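Local coordinates for novel protein similar to vertebrate potassium voltage-gated channel, subfamily H (Eag-related) family (PDB 3UKN) that probably forms the pore of a voltage-gated delayed-rectifier potassium channel, this piece being the cytoplasmic C-linker and cyclic nucleotide-binding homology domain of one subunit, at residues L73-L78 against D169-S174; R92-I97 against K176-V181. All blocks are in the same frame, centred on the assembly; numbering follows the deposited sequence.

Interaction 1 of 2, residues L73-L78 against D169-S174; sequences LNKELL and DLQYIS
Gln171 reaches out from its strand and grips Glu76 and Leu77 with both ends of its amide. OE1 takes the backbone N-H of Leu77, with 3.1 Å between Leu77 N and Gln171 OE1, and the donor is tilted out of the carbonyl plane. On the other end, Gln171 NE2 donates a hydrogen bond to Glu76 OE1 at 3.0 Å. That second bond is bent, 141° at the hydrogen, and comes from above the carboxylate plane, the two flat groups standing 73° apart. With both ends in use, the amide's rotation is fixed, and a buried polar group is satisfied by the incoming loop. The Gln171 chain runs extended beyond CG, which carries the amide clear of its own backbone.

The tight part is around Leu77. Its CB lies 3.3 Å from Gln171 OE1, and CG, anti to the backbone N (chi1 -172°), carries the two methyls over the strand. Leu77 CD1 comes within 4.0 Å of Tyr172 N, and Leu77 CD2 meets Ile173 CD1 at 3.8 Å. The loose, solvent side belongs to Glu76, which is exposed. Lys75, partly exposed, lays its CD beside Gln171 NE2, 4.0 Å away, and its NZ hydrogen-bonds to His28 NE2 of the second subunit.

This contact ties the connection between helices 63-71 and 88-96 to the beta roll of the cyclic nucleotide-binding homology domain. Strand 168-174 runs between strands 99-103 and 118-122, and Phe121 of the latter touches the side chains of Glu76 and Leu77. Tyr172 faces away from the loop, and its OH bonds to Asp53 N. Leu78 packs against Leu94 and Ser95 of helix 88-96.

Interaction 2 of 2, residues R92-I97 against K176-V181; sequences RSLSLI and KGLREV
The CD1 methyl of Ile97 sits squarely over one face of the peptide group joining Gly177 to Leu178, 3.5 Å from Gly177 C. At the rim of that same peptide, Gly177 O accepts the helical bond from Val181 N, so the plane is held within its helix while the methyl covers it. The motif is an antiparallel helix pair: helices 88-96 and 175-184 flank the beta roll of the cyclic nucleotide-binding homology domain, and their short segments run at 166° with axes 10.2 Å apart.

Gly177 lets the end of the first helix come in close. Ile97 has CG1 between the backbone N and the carbonyl carbon (chi1 65°), a rotation that sends CD1 across the gap to the glycine. One turn along, Val181 presents both methyls: CG2 lies 4.0 Å from Ile97 CD1, while CG1 faces Leu94. Ser93 adds its CB to the edge of this patch, its OG turning back to Gly89 O in its own helix. No hydrogen bond crosses the interface. Leu94 CD2 bridges the two helical turns opposite, 3.7 Å from Val181 CG1 and 4.1 Å from Leu178 CD1.

The centres of the two contacts lie 11 Å apart, and they touch: Ile173 CG2 of interaction 1 packs 3.6 Å from Ile97 CD1 of interaction 2. Along the chain their segments alternate, 73-78, 92-97, 169-174, 176-181, with most of the beta roll falling between the second and third. Strand 168-174 runs straight into helix 175-184, and Ser174, at the helix N-cap, bonds through OG to Gly177 N. Interaction 1 ties the loop after helix 63-71, on the C-linker side, to the roll's last long strand; interaction 2 pairs the helix that follows this strand with helix 88-96, both within the cyclic nucleotide-binding homology domain.

Interaction 1 of 2, residues L73-L78 against D169-S174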
loop_
_atom_site.group_PDB
_atom_site.type_symbol
_atom_site.label_atom_id
_atom_site.label_comp_id
_atom_site.label_asym_id
_atom_site.label_seq_id
_atom_site.Cartn_x
_atom_site.Cartn_y
_atom_site.Cartn_z
ATOM N N LEU B 73 -15.849 11.593 12.770
ATOM C CA LEU B 73 -15.571 11.942 11.380
ATOM C C LEU B 73 -16.846 12.378 10.696
ATOM O O LEU B 73 -17.900 11.761 10.883
ATOM C CB LEU B 73 -14.936 10.770 10.613
ATOM C CG LEU B 73 -13.674 10.136 11.219
ATOM C CD1 LEU B 73 -13.089 9.012 10.330
ATOM C CD2 LEU B 73 -12.634 11.191 11.496
ATOM N N ASN B 74 -16.750 13.453 9.919
ATOM C CA ASN B 74 -17.833 13.860 9.018
ATOM C C ASN B 74 -17.255 14.113 7.615
ATOM O O ASN B 74 -17.108 15.258 7.182
ATOM C CB ASN B 74 -18.557 15.102 9.557
ATOM N N LYS B 75 -16.900 13.032 6.925
ATOM C CA LYS B 75 -16.216 13.128 5.643
ATOM C C LYS B 75 -17.111 13.656 4.515
ATOM O O LYS B 75 -18.129 13.047 4.184
ATOM C CB LYS B 75 -15.634 11.761 5.266
ATOM C CG LYS B 75 -14.457 11.318 6.160
ATOM C CD LYS B 75 -13.255 12.234 5.985
ATOM C CE LYS B 75 -12.369 12.230 7.222
ATOM N NZ LYS B 75 -11.144 13.052 7.020
ATOM N N GLU B 76 -16.701 14.774 3.914
ATOM C CA GLU B 76 -17.456 15.421 2.844
ATOM C C GLU B 76 -17.837 14.455 1.723
ATOM O O GLU B 76 -18.956 14.499 1.208
ATOM C CB GLU B 76 -16.683 16.609 2.270
ATOM C CG GLU B 76 -16.585 17.813 3.199
ATOM C CD GLU B 76 -15.460 17.702 4.229
ATOM O OE1 GLU B 76 -14.929 16.587 4.442
ATOM O OE2 GLU B 76 -15.105 18.745 4.828
ATOM N N LEU B 77 -16.910 13.578 1.357
ATOM C CA LEU B 77 -17.182 12.591 0.330
ATOM C C LEU B 77 -18.490 11.879 0.641
ATOM O O LEU B 77 -19.371 11.808 -0.204
ATOM C CB LEU B 77 -16.020 11.599 0.200
ATOM C CG LEU B 77 -15.996 10.586 -0.950
ATOM C CD1 LEU B 77 -14.567 10.332 -1.432
ATOM C CD2 LEU B 77 -16.630 9.284 -0.503
ATOM N N LEU B 78 -18.636 11.395 1.866
ATOM C CA LEU B 78 -19.782 10.572 2.223
ATOM C C LEU B 78 -21.069 11.358 2.423
ATOM O O LEU B 78 -22.093 10.773 2.766
ATOM C CB LEU B 78 -19.502 9.775 3.502
ATOM C CG LEU B 78 -18.476 8.660 3.380
ATOM C CD1 LEU B 78 -18.324 7.968 4.721
ATOM C CD2 LEU B 78 -18.871 7.687 2.260
ATOM N N ASP B 169 -7.440 20.097 -2.824
ATOM C CA ASP B 169 -7.575 19.228 -1.671
ATOM C C ASP B 169 -8.563 18.111 -2.007
ATOM O O ASP B 169 -9.759 18.354 -2.189
ATOM C CB ASP B 169 -8.054 20.029 -0.469
ATOM C CG ASP B 169 -7.970 19.249 0.818
ATOM O OD1 ASP B 169 -8.100 18.007 0.777
ATOM O OD2 ASP B 169 -7.780 19.883 1.876
ATOM N N LEU B 170 -8.054 16.888 -2.090
ATOM C CA LEU B 170 -8.835 15.756 -2.542
ATOM C C LEU B 170 -9.076 14.728 -1.444
ATOM O O LEU B 170 -8.240 14.539 -0.569
ATOM C CB LEU B 170 -8.103 15.081 -3.696
ATOM C CG LEU B 170 -7.809 15.981 -4.893
ATOM C CD1 LEU B 170 -6.797 15.306 -5.819
ATOM C CD2 LEU B 170 -9.092 16.270 -5.633
ATOM N N GLN B 171 -10.233 14.078 -1.496
ATOM C CA GLN B 171 -10.496 12.893 -0.695
ATOM C C GLN B 171 -10.705 11.739 -1.645
ATOM O O GLN B 171 -11.019 11.946 -2.816
ATOM C CB GLN B 171 -11.754 13.056 0.156
ATOM C CG GLN B 171 -11.622 14.068 1.246
ATOM C CD GLN B 171 -12.847 14.145 2.126
ATOM O OE1 GLN B 171 -13.826 13.415 1.933
ATOM N NE2 GLN B 171 -12.801 15.038 3.102
ATOM N N TYR B 172 -10.576 10.518 -1.140
ATOM C CA TYR B 172 -10.719 9.359 -2.007
ATOM C C TYR B 172 -10.830 8.071 -1.215
ATOM O O TYR B 172 -10.457 8.010 -0.038
ATOM C CB TYR B 172 -9.545 9.288 -3.005
ATOM C CG TYR B 172 -8.189 8.992 -2.386
ATOM C CD1 TYR B 172 -7.739 7.673 -2.229
ATOM C CD2 TYR B 172 -7.343 10.029 -1.971
ATOM C CE1 TYR B 172 -6.465 7.395 -1.665
ATOM C CE2 TYR B 172 -6.070 9.754 -1.405
ATOM C CZ TYR B 172 -5.649 8.442 -1.252
ATOM O OH TYR B 172 -4.405 8.194 -0.701
ATOM N N ILE B 173 -11.335 7.048 -1.888
ATOM C CA ILE B 173 -11.432 5.700 -1.365
ATOM C C ILE B 173 -10.953 4.753 -2.483
ATOM O O ILE B 173 -11.376 4.886 -3.640
ATOM C CB ILE B 173 -12.869 5.363 -1.031
ATOM C CG1 ILE B 173 -13.452 6.414 -0.091
ATOM C CG2 ILE B 173 -12.974 3.971 -0.426
ATOM C CD1 ILE B 173 -14.832 6.064 0.417
ATOM N N SER B 174 -10.056 3.828 -2.147
ATOM C CA SER B 174 -9.515 2.904 -3.128
ATOM C C SER B 174 -10.625 1.995 -3.575
ATOM O O SER B 174 -11.533 1.677 -2.794
ATOM C CB SER B 174 -8.409 2.051 -2.511
ATOM O OG SER B 174 -8.937 1.238 -1.474
#

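Interaction 2 of 2, residues R92-I97 against K176-V181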
loop_
_atom_site.group_PDB
_atom_site.type_symbol
_atom_site.label_atom_id
_atom_site.label_comp_id
_atom_site.label_asym_id
_atom_site.label_seq_id
_atom_site.Cartn_x
_atom_site.Cartn_y
_atom_site.Cartn_z
ATOM N N ARG B 92 -19.957 3.968 8.529
ATOM C CA ARG B 92 -18.811 4.002 9.438
ATOM C C ARG B 92 -17.564 3.371 8.816
ATOM O O ARG B 92 -16.520 4.014 8.735
ATOM C CB ARG B 92 -19.149 3.381 10.789
ATOM C CG ARG B 92 -19.903 4.359 11.673
ATOM C CD ARG B 92 -20.442 3.708 12.921
ATOM N NE ARG B 92 -21.127 4.663 13.784
ATOM C CZ ARG B 92 -21.763 4.319 14.900
ATOM N NH1 ARG B 92 -21.795 3.043 15.267
ATOM N NH2 ARG B 92 -22.366 5.240 15.648
ATOM N N SER B 93 -17.688 2.123 8.375
ATOM C CA SER B 93 -16.620 1.417 7.655
ATOM C C SER B 93 -16.010 2.264 6.540
ATOM O O SER B 93 -14.804 2.421 6.466
ATOM C CB SER B 93 -17.151 0.108 7.068
ATOM O OG SER B 93 -17.850 -0.647 8.049
ATOM N N LEU B 94 -16.852 2.821 5.677
ATOM C CA LEU B 94 -16.364 3.664 4.599
ATOM C C LEU B 94 -15.584 4.856 5.105
ATOM O O LEU B 94 -14.578 5.261 4.517
ATOM C CB LEU B 94 -17.522 4.156 3.716
ATOM C CG LEU B 94 -18.149 3.122 2.779
ATOM C CD1 LEU B 94 -19.300 3.730 1.953
ATOM C CD2 LEU B 94 -17.086 2.555 1.863
ATOM N N SER B 95 -16.058 5.451 6.179
ATOM C CA SER B 95 -15.454 6.698 6.627
ATOM C C SER B 95 -14.062 6.435 7.164
ATOM O O SER B 95 -13.213 7.324 7.140
ATOM C CB SER B 95 -16.306 7.390 7.709
ATOM O OG SER B 95 -16.179 6.702 8.928
ATOM N N LEU B 96 -13.835 5.218 7.652
ATOM C CA LEU B 96 -12.532 4.862 8.210
ATOM C C LEU B 96 -11.433 4.552 7.165
ATOM O O LEU B 96 -10.262 4.451 7.524
ATOM C CB LEU B 96 -12.675 3.704 9.207
ATOM C CG LEU B 96 -13.512 3.969 10.462
ATOM C CD1 LEU B 96 -13.848 2.672 11.195
ATOM C CD2 LEU B 96 -12.816 4.962 11.386
ATOM N N ILE B 97 -11.806 4.396 5.892
ATOM C CA ILE B 97 -10.830 4.104 4.832
ATOM C C ILE B 97 -10.703 5.269 3.841
ATOM O O ILE B 97 -10.107 5.134 2.776
ATOM C CB ILE B 97 -11.145 2.779 4.033
ATOM C CG1 ILE B 97 -12.465 2.902 3.243
ATOM C CG2 ILE B 97 -11.124 1.540 4.960
ATOM C CD1 ILE B 97 -12.799 1.689 2.347
ATOM N N LYS B 176 -10.261 -1.071 -4.145
ATOM C CA LYS B 176 -10.070 -2.280 -3.356
ATOM C C LYS B 176 -10.839 -2.171 -2.039
ATOM O O LYS B 176 -11.599 -3.062 -1.692
ATOM C CB LYS B 176 -8.583 -2.482 -3.086
ATOM C CG LYS B 176 -8.194 -3.817 -2.464
ATOM C CD LYS B 176 -6.681 -3.846 -2.238
ATOM C CE LYS B 176 -6.277 -4.687 -1.035
ATOM N NZ LYS B 176 -6.484 -6.145 -1.273
ATOM N N GLY B 177 -10.662 -1.067 -1.321
ATOM C CA GLY B 177 -11.262 -0.921 0.002
ATOM C C GLY B 177 -12.767 -0.800 -0.138
ATOM O O GLY B 177 -13.544 -1.424 0.582
ATOM N N LEU B 178 -13.167 0.006 -1.102
ATOM C CA LEU B 178 -14.561 0.199 -1.432
ATOM C C LEU B 178 -15.223 -1.109 -1.782
ATOM O O LEU B 178 -16.345 -1.365 -1.350
ATOM C CB LEU B 178 -14.683 1.167 -2.602
ATOM C CG LEU B 178 -16.079 1.373 -3.161
ATOM C CD1 LEU B 178 -16.899 2.277 -2.251
ATOM C CD2 LEU B 178 -15.925 2.004 -4.529
ATOM N N ARG B 179 -14.543 -1.962 -2.538
ATOM C CA ARG B 179 -15.192 -3.196 -2.975
ATOM C C ARG B 179 -15.331 -4.141 -1.813
ATOM O O ARG B 179 -16.288 -4.902 -1.735
ATOM C CB ARG B 179 -14.437 -3.870 -4.133
ATOM C CG ARG B 179 -14.576 -3.138 -5.482
ATOM C CD ARG B 179 -13.513 -3.604 -6.460
ATOM N NE ARG B 179 -13.564 -2.913 -7.748
ATOM C CZ ARG B 179 -12.536 -2.839 -8.592
ATOM N NH1 ARG B 179 -11.370 -3.399 -8.274
ATOM N NH2 ARG B 179 -12.663 -2.203 -9.750
ATOM N N GLU B 180 -14.360 -4.087 -0.909
ATOM C CA GLU B 180 -14.362 -4.935 0.273
ATOM C C GLU B 180 -15.559 -4.552 1.146
ATOM O O GLU B 180 -16.337 -5.402 1.577
ATOM C CB GLU B 180 -13.041 -4.776 1.027
ATOM C CG GLU B 180 -12.956 -5.535 2.338
ATOM C CD GLU B 180 -11.559 -5.486 2.945
ATOM O OE1 GLU B 180 -11.370 -6.026 4.056
ATOM O OE2 GLU B 180 -10.647 -4.910 2.309
ATOM N N VAL B 181 -15.733 -3.256 1.367
ATOM C CA VAL B 181 -16.892 -2.774 2.130
ATOM C C VAL B 181 -18.254 -3.131 1.509
ATOM O O VAL B 181 -19.131 -3.660 2.198
ATOM C CB VAL B 181 -16.805 -1.279 2.420
ATOM C CG1 VAL B 181 -18.051 -0.818 3.159
ATOM C CG2 VAL B 181 -15.575 -1.004 3.257
#